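Local structure of DNA protection during starvation protein (Mycobacterium smegmatis, 2YW6) at residues 67-72 with 77-82; 27-32 with 84-89; 51-56 with 146-151; 112-117 with 151-156. The protein probably protects DNA from oxidative damage by oxidising iron(II) with hydrogen peroxide and storing the iron as mineral within a hollow shell of twelve subunits. All blocks are in the same frame, centred on the assembly; numbering follows the deposited sequence.

Interaction 1: residues 67-72 with 77-82; sequences EVAERI and KSPKGT
Ile72 and Pro79 lie against each other where the loop after helix 47-75 folds back along that helix, in the long connection between the second and third helices of the ferritin-like four-helix bundle. Their side chains slide past one another in opposite directions. The methyl branch of Ile72 makes most of the contact: with CG1 anti to the carbonyl carbon (chi1 -68°), CG2 stands anti to the backbone N and reaches the loop, 3.9 Å from Pro79 CB. The CD1 end of the other branch also comes near the proline, with Ile72 CD1 4.1 Å from Pro79 CB. One turn earlier, Ala69 meets the same ring, its CB 4.2 Å from Pro79 CB. The carbonyl Ala69 O lies 3.6 Å from Pro79 CG, and the ring therefore rests on the helix backbone as well.

Lys77 crosses Ile72 obliquely, and the root of its chain, CB and CG, does the touching: Lys77 CB is 3.9 Å from Ile72 CG2, while bends at chi2 and chi3 lead the amino group away from the helix. Further along the loop, Lys80 NZ donates to Ser78 OG and also pairs with Glu98 of a second subunit, so this side of the loop belongs to a subunit interface.

Glu70, an iron ligand by similarity, has its CB pointing away from the loop, so the probable metal site lies off this contact. One backbone bond ties the loop down at the base: Lys77 N donates to Ile72 O over 3.2 Å, bent to 141° at the hydrogen.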
loop_
_atom_site.group_PDB
_atom_site.type_symbol
_atom_site.label_atom_id
_atom_site.label_comp_id
_atom_site.label_asym_id
_atom_site.label_seq_id
_atom_site.Cartn_x
_atom_site.Cartn_y
_atom_site.Cartn_z
ATOM N N GLU B 67 2.968 18.921 17.854
ATOM C CA GLU B 67 1.637 19.299 18.350
ATOM C C GLU B 67 1.763 20.419 19.388
ATOM O O GLU B 67 1.225 21.511 19.213
ATOM C CB GLU B 67 0.949 18.073 18.974
ATOM C CG GLU B 67 0.301 17.153 17.948
ATOM C CD GLU B 67 0.147 15.701 18.402
ATOM O OE1 GLU B 67 -0.202 15.442 19.573
ATOM O OE2 GLU B 67 0.366 14.808 17.559
ATOM N N VAL B 68 2.488 20.143 20.467
ATOM C CA VAL B 68 2.684 21.135 21.502
ATOM C C VAL B 68 3.216 22.447 20.916
ATOM O O VAL B 68 2.717 23.522 21.251
ATOM C CB VAL B 68 3.641 20.598 22.586
ATOM C CG1 VAL B 68 4.017 21.685 23.554
ATOM C CG2 VAL B 68 2.953 19.484 23.350
ATOM N N ALA B 69 4.206 22.360 20.027
ATOM C CA ALA B 69 4.778 23.554 19.421
ATOM C C ALA B 69 3.759 24.297 18.572
ATOM O O ALA B 69 3.617 25.511 18.683
ATOM C CB ALA B 69 5.993 23.195 18.584
ATOM N N GLU B 70 3.042 23.587 17.717
ATOM C CA GLU B 70 2.062 24.270 16.896
ATOM C C GLU B 70 0.919 24.871 17.735
ATOM O O GLU B 70 0.240 25.801 17.296
ATOM C CB GLU B 70 1.537 23.324 15.821
ATOM C CG GLU B 70 2.674 22.732 15.000
ATOM C CD GLU B 70 2.279 22.364 13.585
ATOM O OE1 GLU B 70 1.080 22.085 13.343
ATOM O OE2 GLU B 70 3.178 22.338 12.717
ATOM N N ARG B 71 0.728 24.353 18.945
ATOM C CA ARG B 71 -0.324 24.855 19.822
ATOM C C ARG B 71 0.151 26.163 20.470
ATOM O O ARG B 71 -0.639 27.076 20.703
ATOM C CB ARG B 71 -0.673 23.802 20.889
ATOM C CG ARG B 71 -1.850 24.164 21.800
ATOM C CD ARG B 71 -3.116 24.470 20.996
ATOM N NE ARG B 71 -4.254 24.822 21.846
ATOM C CZ ARG B 71 -5.411 25.302 21.394
ATOM N NH1 ARG B 71 -5.606 25.486 20.097
ATOM N NH2 ARG B 71 -6.383 25.598 22.241
ATOM N N ILE B 72 1.447 26.257 20.746
ATOM C CA ILE B 72 1.995 27.473 21.328
ATOM C C ILE B 72 1.839 28.601 20.297
ATOM O O ILE B 72 1.346 29.683 20.617
ATOM C CB ILE B 72 3.488 27.284 21.719
ATOM C CG1 ILE B 72 3.589 26.301 22.898
ATOM C CG2 ILE B 72 4.127 28.632 22.070
ATOM C CD1 ILE B 72 5.010 25.948 23.308
ATOM N N LYS B 77 2.227 32.752 21.009
ATOM C CA LYS B 77 3.630 32.910 21.360
ATOM C C LYS B 77 4.508 32.168 20.362
ATOM O O LYS B 77 4.017 31.453 19.489
ATOM C CB LYS B 77 3.869 32.422 22.803
ATOM C CG LYS B 77 5.330 32.417 23.286
ATOM C CD LYS B 77 6.155 33.603 22.734
ATOM C CE LYS B 77 5.567 34.950 23.054
ATOM N NZ LYS B 77 6.286 35.940 22.201
ATOM N N SER B 78 5.810 32.369 20.487
ATOM C CA SER B 78 6.799 31.744 19.626
ATOM C C SER B 78 7.439 30.582 20.380
ATOM O O SER B 78 8.076 30.775 21.423
ATOM C CB SER B 78 7.852 32.784 19.229
ATOM O OG SER B 78 9.017 32.180 18.710
ATOM N N PRO B 79 7.242 29.351 19.883
ATOM C CA PRO B 79 7.810 28.155 20.518
ATOM C C PRO B 79 9.302 28.023 20.226
ATOM O O PRO B 79 9.761 28.411 19.152
ATOM C CB PRO B 79 6.982 27.018 19.917
ATOM C CG PRO B 79 6.644 27.526 18.553
ATOM C CD PRO B 79 6.312 28.984 18.796
ATOM N N LYS B 80 10.062 27.498 21.183
ATOM C CA LYS B 80 11.510 27.335 21.001
ATOM C C LYS B 80 11.959 25.891 21.050
ATOM O O LYS B 80 11.724 25.195 22.036
ATOM C CB LYS B 80 12.295 28.105 22.064
ATOM C CG LYS B 80 12.252 29.604 21.929
ATOM C CD LYS B 80 10.981 30.162 22.504
ATOM C CE LYS B 80 11.028 31.671 22.480
ATOM N NZ LYS B 80 11.154 32.175 21.087
ATOM N N GLY B 81 12.641 25.459 19.995
ATOM C CA GLY B 81 13.107 24.086 19.918
ATOM C C GLY B 81 14.610 23.927 19.810
ATOM O O GLY B 81 15.118 22.811 19.678
ATOM N N THR B 82 15.332 25.039 19.871
ATOM C CA THR B 82 16.790 24.992 19.791
ATOM C C THR B 82 17.345 24.368 21.071
ATOM O O THR B 82 16.682 24.388 22.103
ATOM C CB THR B 82 17.385 26.414 19.639
ATOM O OG1 THR B 82 16.925 27.240 20.721
ATOM C CG2 THR B 82 16.993 27.031 18.289
#

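Interaction 2: residues 27-32 with 84-89; sequences TYNDLH and GAIIKD
Ile86 sets its two branches by a chi1 of -67°, which puts CG1 anti to the carbonyl carbon and CG2 anti to the backbone N, and the residue reaches helix 12-41 with both. On the facing helix the backbone itself places CB of Asn29 and CB of Asp30 against the isoleucine, each at a different branch. The Asp30 torsion then decides where its head goes: with CG anti to the backbone N (chi1 -168°), the carboxylate carbon comes to lie beside Ile86 CG2.

The longer branch meets Asn29: Ile86 CD1 lies 3.6 Å from Asn29 CB, and Ile86 CG1 is 3.9 Å from the same carbon. The shorter branch meets Asp30, with Ile86 CG2 3.8 Å from Asp30 CB. The distance from Ile86 CG2 to Asp30 CG is 4.1 Å. The Asp30 and Ile86 side chains run at a slant to each other. The backbones come close here, with 6.4 Å between Asp30 CA and Ile86 CA.

Helix 83-89 is the short helix that Dps proteins carry in the connection between the second and third bundle helices, and here it packs against helix 12-41. Pro83 of a second subunit packs on both Asp30 and Ile86, which places the contact at a subunit interface. Within the chain, Asp89 OD1 is hydrogen-bonded to Ser26 OG, a polar link beside the apolar one.

The close contacts of Ile86 are with carbon atoms, and no hydrogen bond or ion pair is found between the segments; the joint is van der Waals contact of isoleucine carbons with the aliphatic roots of two polar residues.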
loop_
_atom_site.group_PDB
_atom_site.type_symbol
_atom_site.label_atom_id
_atom_site.label_comp_id
_atom_site.label_asym_id
_atom_site.label_seq_id
_atom_site.Cartn_x
_atom_site.Cartn_y
_atom_site.Cartn_z
ATOM N N THR B 27 10.633 19.455 27.387
ATOM C CA THR B 27 10.704 18.123 27.985
ATOM C C THR B 27 10.624 17.052 26.905
ATOM O O THR B 27 11.327 16.040 26.975
ATOM C CB THR B 27 9.560 17.881 28.983
ATOM O OG1 THR B 27 9.786 18.661 30.159
ATOM C CG2 THR B 27 9.475 16.402 29.359
ATOM N N TYR B 28 9.753 17.270 25.918
ATOM C CA TYR B 28 9.602 16.329 24.818
ATOM C C TYR B 28 10.872 16.288 23.981
ATOM O O TYR B 28 11.385 15.212 23.680
ATOM C CB TYR B 28 8.420 16.719 23.930
ATOM C CG TYR B 28 7.053 16.474 24.546
ATOM C CD1 TYR B 28 5.898 17.026 23.974
ATOM C CD2 TYR B 28 6.903 15.647 25.665
ATOM C CE1 TYR B 28 4.630 16.761 24.509
ATOM C CE2 TYR B 28 5.646 15.376 26.206
ATOM C CZ TYR B 28 4.511 15.932 25.623
ATOM O OH TYR B 28 3.274 15.672 26.164
ATOM N N ASN B 29 11.386 17.457 23.610
ATOM C CA ASN B 29 12.601 17.496 22.807
ATOM C C ASN B 29 13.725 16.766 23.535
ATOM O O ASN B 29 14.408 15.903 22.955
ATOM C CB ASN B 29 13.029 18.938 22.528
ATOM C CG ASN B 29 12.095 19.646 21.567
ATOM O OD1 ASN B 29 11.365 19.010 20.820
ATOM N ND2 ASN B 29 12.131 20.973 21.572
ATOM N N ASP B 30 13.909 17.114 24.806
ATOM C CA ASP B 30 14.944 16.491 25.619
ATOM C C ASP B 30 14.655 14.997 25.691
ATOM O O ASP B 30 15.570 14.167 25.676
ATOM C CB ASP B 30 14.941 17.100 27.022
ATOM C CG ASP B 30 16.170 16.712 27.839
ATOM O OD1 ASP B 30 17.053 16.008 27.303
ATOM O OD2 ASP B 30 16.253 17.113 29.020
ATOM N N LEU B 31 13.368 14.658 25.726
ATOM C CA LEU B 31 12.950 13.267 25.814
ATOM C C LEU B 31 13.261 12.427 24.600
ATOM O O LEU B 31 13.819 11.333 24.741
ATOM C CB LEU B 31 11.461 13.164 26.116
ATOM C CG LEU B 31 10.941 11.750 26.422
ATOM C CD1 LEU B 31 11.879 10.989 27.358
ATOM C CD2 LEU B 31 9.557 11.875 27.041
ATOM N N HIS B 32 12.923 12.906 23.404
ATOM C CA HIS B 32 13.215 12.079 22.245
ATOM C C HIS B 32 14.714 12.042 21.941
ATOM O O HIS B 32 15.206 11.081 21.363
ATOM C CB HIS B 32 12.343 12.466 21.022
ATOM C CG HIS B 32 12.642 13.804 20.419
ATOM N ND1 HIS B 32 13.809 14.075 19.734
ATOM C CD2 HIS B 32 11.884 14.923 20.321
ATOM C CE1 HIS B 32 13.754 15.298 19.240
ATOM N NE2 HIS B 32 12.593 15.835 19.582
ATOM N N GLY B 84 19.553 25.365 23.173
ATOM C CA GLY B 84 19.644 26.290 24.287
ATOM C C GLY B 84 18.361 26.301 25.096
ATOM O O GLY B 84 18.392 26.190 26.330
ATOM N N ALA B 85 17.230 26.436 24.397
ATOM C CA ALA B 85 15.924 26.460 25.051
ATOM C C ALA B 85 15.672 25.155 25.800
ATOM O O ALA B 85 15.005 25.146 26.829
ATOM C CB ALA B 85 14.827 26.692 24.026
ATOM N N ILE B 86 16.209 24.052 25.289
ATOM C CA ILE B 86 16.022 22.768 25.952
ATOM C C ILE B 86 16.685 22.735 27.327
ATOM O O ILE B 86 16.083 22.239 28.274
ATOM C CB ILE B 86 16.558 21.597 25.099
ATOM C CG1 ILE B 86 15.711 21.443 23.839
ATOM C CG2 ILE B 86 16.518 20.311 25.894
ATOM C CD1 ILE B 86 16.242 20.411 22.867
ATOM N N ILE B 87 17.903 23.259 27.451
ATOM C CA ILE B 87 18.572 23.243 28.751
ATOM C C ILE B 87 18.030 24.337 29.684
ATOM O O ILE B 87 17.957 24.143 30.899
ATOM C CB ILE B 87 20.124 23.374 28.615
ATOM C CG1 ILE B 87 20.519 24.803 28.239
ATOM C CG2 ILE B 87 20.640 22.384 27.588
ATOM C CD1 ILE B 87 20.738 25.709 29.447
ATOM N N LYS B 88 17.652 25.478 29.116
ATOM C CA LYS B 88 17.105 26.572 29.909
ATOM C C LYS B 88 15.843 26.079 30.614
ATOM O O LYS B 88 15.722 26.141 31.834
ATOM C CB LYS B 88 16.761 27.764 29.008
ATOM C CG LYS B 88 16.158 28.952 29.741
ATOM C CD LYS B 88 17.084 29.437 30.849
ATOM C CE LYS B 88 16.546 30.683 31.535
ATOM N NZ LYS B 88 16.472 31.852 30.607
ATOM N N ASP B 89 14.905 25.578 29.826
ATOM C CA ASP B 89 13.656 25.065 30.360
ATOM C C ASP B 89 13.909 23.825 31.202
ATOM O O ASP B 89 13.312 23.645 32.265
ATOM C CB ASP B 89 12.708 24.742 29.205
ATOM C CG ASP B 89 12.183 25.992 28.524
ATOM O OD1 ASP B 89 12.207 26.063 27.269
ATOM O OD2 ASP B 89 11.737 26.912 29.252
#

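Interaction 3: residues 51-56 with 146-151; sequences HEMIDP and EKFQWF
This is a largely apolar contact between antiparallel helices of the ferritin-like bundle, Met53 on helix 47-75 meeting Phe148 and Phe151 on helix 132-155. The two short segments run at 169° to each other, with their axes 11.1 Å apart, and side chains fill the gap between them.

Met53 is the link from one side. Its CG is anti to the backbone N (chi1 179°), which sends the chain across toward the other helix before it bends at chi3. The sulfur then forms a Met-aromatic contact with Phe148, SD lying 5.0 Å from the ring centroid and 33° off the ring normal, an oblique approach. On the same side of the ring as the sulfur, Met53 CG comes from above the plane to 3.7 Å from Phe148 CE1. The ring's edge points at the helix backbone, with Met53 O 3.4 Å from Phe148 CE1 and near the ring plane. Tyr113 meets the Phe148 ring from helix 102-127.

Subunit interfaces lie close by: Ile48 of a neighbouring subunit packs on Met53, and Phe47 of that subunit packs on Phe151. Phe151 itself meets the methionine through the root of its side chain and not its ring, Phe151 CB being 3.5 Å from Met53 SD.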
loop_
_atom_site.group_PDB
_atom_site.type_symbol
_atom_site.label_atom_id
_atom_site.label_comp_id
_atom_site.label_asym_id
_atom_site.label_seq_id
_atom_site.Cartn_x
_atom_site.Cartn_y
_atom_site.Cartn_z
ATOM N N HIS B 51 15.326 -1.714 21.581
ATOM C CA HIS B 51 15.316 -0.932 20.341
ATOM C C HIS B 51 13.868 -0.904 19.842
ATOM O O HIS B 51 13.293 0.150 19.575
ATOM C CB HIS B 51 16.188 -1.615 19.284
ATOM C CG HIS B 51 17.638 -1.273 19.366
ATOM N ND1 HIS B 51 18.285 -1.040 20.562
ATOM C CD2 HIS B 51 18.578 -1.140 18.403
ATOM C CE1 HIS B 51 19.556 -0.780 20.330
ATOM N NE2 HIS B 51 19.762 -0.834 19.026
ATOM N N GLU B 52 13.299 -2.098 19.723
ATOM C CA GLU B 52 11.932 -2.294 19.275
ATOM C C GLU B 52 10.960 -1.416 20.041
ATOM O O GLU B 52 10.061 -0.818 19.465
ATOM C CB GLU B 52 11.518 -3.749 19.486
ATOM C CG GLU B 52 10.960 -4.415 18.257
ATOM C CD GLU B 52 12.017 -5.201 17.531
ATOM O OE1 GLU B 52 12.377 -6.292 18.025
ATOM O OE2 GLU B 52 12.499 -4.724 16.479
ATOM N N MET B 53 11.137 -1.361 21.352
ATOM C CA MET B 53 10.259 -0.586 22.215
ATOM C C MET B 53 10.457 0.933 22.096
ATOM O O MET B 53 9.486 1.693 22.091
ATOM C CB MET B 53 10.450 -1.048 23.662
ATOM C CG MET B 53 9.622 -0.305 24.690
ATOM S SD MET B 53 10.019 -0.856 26.356
ATOM C CE MET B 53 11.465 0.097 26.731
ATOM N N ILE B 54 11.713 1.361 21.986
ATOM C CA ILE B 54 12.047 2.781 21.878
ATOM C C ILE B 54 11.628 3.450 20.573
ATOM O O ILE B 54 11.065 4.546 20.591
ATOM C CB ILE B 54 13.559 2.999 22.051
ATOM C CG1 ILE B 54 13.945 2.790 23.511
ATOM C CG2 ILE B 54 13.959 4.410 21.621
ATOM C CD1 ILE B 54 15.436 2.615 23.665
ATOM N N ASP B 55 11.922 2.801 19.451
ATOM C CA ASP B 55 11.592 3.352 18.136
ATOM C C ASP B 55 10.212 4.028 18.035
ATOM O O ASP B 55 10.115 5.222 17.713
ATOM C CB ASP B 55 11.737 2.261 17.067
ATOM C CG ASP B 55 13.191 1.957 16.744
ATOM O OD1 ASP B 55 13.463 0.908 16.117
ATOM O OD2 ASP B 55 14.064 2.777 17.111
ATOM N N PRO B 56 9.130 3.280 18.302
ATOM C CA PRO B 56 7.811 3.908 18.211
ATOM C C PRO B 56 7.638 5.073 19.192
ATOM O O PRO B 56 7.013 6.077 18.844
ATOM C CB PRO B 56 6.852 2.742 18.464
ATOM C CG PRO B 56 7.664 1.817 19.318
ATOM C CD PRO B 56 9.015 1.858 18.657
ATOM N N GLU B 146 2.599 7.180 29.920
ATOM C CA GLU B 146 2.458 6.243 31.027
ATOM C C GLU B 146 2.530 4.785 30.600
ATOM O O GLU B 146 3.097 3.954 31.307
ATOM C CB GLU B 146 1.153 6.514 31.762
ATOM C CG GLU B 146 1.262 7.685 32.706
ATOM C CD GLU B 146 -0.079 8.177 33.177
ATOM O OE1 GLU B 146 -0.991 7.334 33.333
ATOM O OE2 GLU B 146 -0.209 9.401 33.400
ATOM N N LYS B 147 1.948 4.468 29.448
ATOM C CA LYS B 147 2.003 3.105 28.953
ATOM C C LYS B 147 3.467 2.743 28.702
ATOM O O LYS B 147 3.925 1.665 29.066
ATOM C CB LYS B 147 1.215 2.957 27.649
ATOM C CG LYS B 147 1.311 1.546 27.081
ATOM C CD LYS B 147 1.180 1.497 25.566
ATOM C CE LYS B 147 -0.269 1.489 25.136
ATOM N NZ LYS B 147 -0.417 1.068 23.711
ATOM N N PHE B 148 4.203 3.650 28.078
ATOM C CA PHE B 148 5.604 3.397 27.789
ATOM C C PHE B 148 6.424 3.099 29.046
ATOM O O PHE B 148 7.255 2.183 29.047
ATOM C CB PHE B 148 6.231 4.588 27.059
ATOM C CG PHE B 148 7.631 4.329 26.597
ATOM C CD1 PHE B 148 7.870 3.592 25.440
ATOM C CD2 PHE B 148 8.714 4.782 27.343
ATOM C CE1 PHE B 148 9.169 3.313 25.032
ATOM C CE2 PHE B 148 10.020 4.509 26.949
ATOM C CZ PHE B 148 10.252 3.772 25.793
ATOM N N GLN B 149 6.198 3.884 30.101
ATOM C CA GLN B 149 6.918 3.712 31.358
ATOM C C GLN B 149 6.651 2.315 31.881
ATOM O O GLN B 149 7.526 1.676 32.461
ATOM C CB GLN B 149 6.467 4.737 32.402
ATOM C CG GLN B 149 7.406 4.822 33.601
ATOM C CD GLN B 149 6.780 5.507 34.808
ATOM O OE1 GLN B 149 7.486 6.078 35.648
ATOM N NE2 GLN B 149 5.459 5.435 34.912
ATOM N N TRP B 150 5.432 1.838 31.683
ATOM C CA TRP B 150 5.107 0.501 32.140
ATOM C C TRP B 150 5.920 -0.557 31.394
ATOM O O TRP B 150 6.393 -1.518 32.005
ATOM C CB TRP B 150 3.619 0.201 31.984
ATOM C CG TRP B 150 3.353 -1.223 32.300
ATOM C CD1 TRP B 150 3.669 -1.874 33.456
ATOM C CD2 TRP B 150 2.808 -2.203 31.415
ATOM N NE1 TRP B 150 3.363 -3.206 33.343
ATOM C CE2 TRP B 150 2.835 -3.440 32.103
ATOM C CE3 TRP B 150 2.307 -2.168 30.110
ATOM C CZ2 TRP B 150 2.377 -4.626 31.523
ATOM C CZ3 TRP B 150 1.850 -3.353 29.531
ATOM C CH2 TRP B 150 1.889 -4.566 30.240
ATOM N N PHE B 151 6.080 -0.399 30.082
ATOM C CA PHE B 151 6.862 -1.376 29.324
ATOM C C PHE B 151 8.276 -1.367 29.864
ATOM O O PHE B 151 8.920 -2.406 29.960
ATOM C CB PHE B 151 6.886 -1.050 27.827
ATOM C CG PHE B 151 5.590 -1.326 27.123
ATOM C CD1 PHE B 151 4.676 -2.239 27.643
ATOM C CD2 PHE B 151 5.290 -0.692 25.925
ATOM C CE1 PHE B 151 3.480 -2.513 26.984
ATOM C CE2 PHE B 151 4.091 -0.964 25.253
ATOM C CZ PHE B 151 3.184 -1.878 25.791
#

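Interaction 4: residues 112-117 with 151-156; sequences VYNGVI and FVRAHL
Asn114 and Arg153 meet through their polar ends, and they are the pair that carries this surface contact. As modelled, Asn114 OD1 is 2.9 Å from Arg153 NH2, at the edge of the guanidinium and near its plane, while the amide and guanidinium planes are turned 63° apart. The amide may well be flipped, so the identity of its oxygen and nitrogen is not secure. Arg153 gets there by an extended chain from CG to NE, which carries the guanidinium across to helix 102-127.

The salt bridge of Arg153 is with Asp110 of that same helix (NE to OD2), one turn before Asn114. Both residues of helix 102-127 are therefore reached by one arginine.

A hydrogen bond within 151-156 lies near the end of helix 132-155. His155 ND1 donates to Phe151 O over 2.9 Å at 154°, with the acceptor close to the imidazole plane, which helps set the rotation of the ring.

Below the Asn114-Arg153 pair, Tyr113 and Val112 pack on Leu31 of helix 12-41 and Val152 on Met53 of helix 47-75; the contact lies between helix 102-127 and helix 132-155, the last two of the bundle.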
loop_
_atom_site.group_PDB
_atom_site.type_symbol
_atom_site.label_atom_id
_atom_site.label_comp_id
_atom_site.label_asym_id
_atom_site.label_seq_id
_atom_site.Cartn_x
_atom_site.Cartn_y
_atom_site.Cartn_z
ATOM N N VAL B 112 13.440 9.004 34.477
ATOM C CA VAL B 112 13.143 10.116 33.584
ATOM C C VAL B 112 11.622 10.270 33.420
ATOM O O VAL B 112 11.091 11.376 33.539
ATOM C CB VAL B 112 13.807 9.915 32.195
ATOM C CG1 VAL B 112 13.318 10.982 31.218
ATOM C CG2 VAL B 112 15.324 9.979 32.337
ATOM N N TYR B 113 10.924 9.161 33.174
ATOM C CA TYR B 113 9.480 9.197 33.009
ATOM C C TYR B 113 8.700 9.591 34.263
ATOM O O TYR B 113 7.595 10.132 34.158
ATOM C CB TYR B 113 8.965 7.853 32.462
ATOM C CG TYR B 113 9.062 7.792 30.959
ATOM C CD1 TYR B 113 10.306 7.714 30.326
ATOM C CD2 TYR B 113 7.927 7.962 30.162
ATOM C CE1 TYR B 113 10.411 7.829 28.941
ATOM C CE2 TYR B 113 8.024 8.078 28.785
ATOM C CZ TYR B 113 9.260 8.017 28.183
ATOM O OH TYR B 113 9.364 8.207 26.831
ATOM N N ASN B 114 9.239 9.317 35.447
ATOM C CA ASN B 114 8.526 9.710 36.660
ATOM C C ASN B 114 8.367 11.232 36.585
ATOM O O ASN B 114 7.277 11.767 36.811
ATOM C CB ASN B 114 9.297 9.318 37.937
ATOM C CG ASN B 114 9.073 7.855 38.356
ATOM O OD1 ASN B 114 8.041 7.254 38.047
ATOM N ND2 ASN B 114 10.038 7.291 39.093
ATOM N N GLY B 115 9.453 11.921 36.239
ATOM C CA GLY B 115 9.392 13.366 36.137
ATOM C C GLY B 115 8.430 13.824 35.053
ATOM O O GLY B 115 7.595 14.713 35.282
ATOM N N VAL B 116 8.554 13.209 33.875
ATOM C CA VAL B 116 7.724 13.537 32.712
ATOM C C VAL B 116 6.235 13.350 32.991
ATOM O O VAL B 116 5.424 14.232 32.710
ATOM C CB VAL B 116 8.141 12.672 31.481
ATOM C CG1 VAL B 116 7.303 13.033 30.243
ATOM C CG2 VAL B 116 9.617 12.880 31.194
ATOM N N ILE B 117 5.884 12.204 33.561
ATOM C CA ILE B 117 4.493 11.916 33.866
ATOM C C ILE B 117 3.976 12.821 34.957
ATOM O O ILE B 117 2.881 13.377 34.832
ATOM C CB ILE B 117 4.300 10.443 34.287
ATOM C CG1 ILE B 117 4.692 9.535 33.120
ATOM C CG2 ILE B 117 2.846 10.202 34.725
ATOM C CD1 ILE B 117 4.706 8.064 33.456
ATOM N N PHE B 151 6.080 -0.399 30.082
ATOM C CA PHE B 151 6.862 -1.376 29.324
ATOM C C PHE B 151 8.276 -1.367 29.864
ATOM O O PHE B 151 8.920 -2.406 29.960
ATOM C CB PHE B 151 6.886 -1.050 27.827
ATOM C CG PHE B 151 5.590 -1.326 27.123
ATOM C CD1 PHE B 151 4.676 -2.239 27.643
ATOM C CD2 PHE B 151 5.290 -0.692 25.925
ATOM C CE1 PHE B 151 3.480 -2.513 26.984
ATOM C CE2 PHE B 151 4.091 -0.964 25.253
ATOM C CZ PHE B 151 3.184 -1.878 25.791
ATOM N N VAL B 152 8.750 -0.180 30.222
ATOM C CA VAL B 152 10.090 -0.030 30.776
ATOM C C VAL B 152 10.164 -0.780 32.104
ATOM O O VAL B 152 11.042 -1.620 32.301
ATOM C CB VAL B 152 10.443 1.473 30.999
ATOM C CG1 VAL B 152 11.823 1.603 31.619
ATOM C CG2 VAL B 152 10.395 2.234 29.666
ATOM N N ARG B 153 9.235 -0.478 33.008
ATOM C CA ARG B 153 9.188 -1.121 34.322
ATOM C C ARG B 153 9.061 -2.640 34.210
ATOM O O ARG B 153 9.642 -3.383 35.013
ATOM C CB ARG B 153 8.012 -0.572 35.137
ATOM C CG ARG B 153 8.124 0.903 35.396
ATOM C CD ARG B 153 6.888 1.477 36.061
ATOM N NE ARG B 153 7.216 2.735 36.724
ATOM C CZ ARG B 153 6.345 3.492 37.382
ATOM N NH1 ARG B 153 5.073 3.122 37.459
ATOM N NH2 ARG B 153 6.753 4.611 37.986
ATOM N N ALA B 154 8.289 -3.087 33.216
ATOM C CA ALA B 154 8.065 -4.508 32.975
ATOM C C ALA B 154 9.364 -5.265 32.735
ATOM O O ALA B 154 9.440 -6.455 33.020
ATOM C CB ALA B 154 7.121 -4.699 31.784
ATOM N N HIS B 155 10.382 -4.595 32.203
ATOM C CA HIS B 155 11.668 -5.261 31.971
ATOM C C HIS B 155 12.413 -5.476 33.285
ATOM O O HIS B 155 13.139 -6.460 33.453
ATOM C CB HIS B 155 12.600 -4.428 31.096
ATOM C CG HIS B 155 12.323 -4.508 29.631
ATOM N ND1 HIS B 155 11.357 -3.741 29.013
ATOM C CD2 HIS B 155 12.931 -5.209 28.649
ATOM C CE1 HIS B 155 11.389 -3.966 27.712
ATOM N NE2 HIS B 155 12.336 -4.854 27.466
ATOM N N LEU B 156 12.262 -4.524 34.198
ATOM C CA LEU B 156 12.947 -4.587 35.476
ATOM C C LEU B 156 12.221 -5.475 36.485
ATOM O O LEU B 156 12.478 -5.396 37.686
ATOM C CB LEU B 156 13.107 -3.165 36.036
ATOM C CG LEU B 156 13.738 -2.118 35.110
ATOM C CD1 LEU B 156 13.663 -0.742 35.758
ATOM C CD2 LEU B 156 15.174 -2.487 34.818
#

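Overall arrangement
All four contacts belong to one ferritin-like bundle. Interaction 1 is nested along the chain within the loop that interaction 2 closes; their centres are 12 Å apart, they touch, and both border the second subunit. Both close before interaction 4 opens. Interactions 3 and 4 cross along the chain, as do 2 and 3. Interactions 3 and 4 lie on the other side of the chain's centre, 9 Å apart between centres, sharing Phe151 and helix 132-155, and both border the fifth subunit. Helix 47-75 joins interactions 1 and 3, 25 Å apart between centres. Thr27 of interaction 2 packs on Val116 of interaction 4. The bundle is thus tied internally at places that also face neighbours in the twelve-subunit shell.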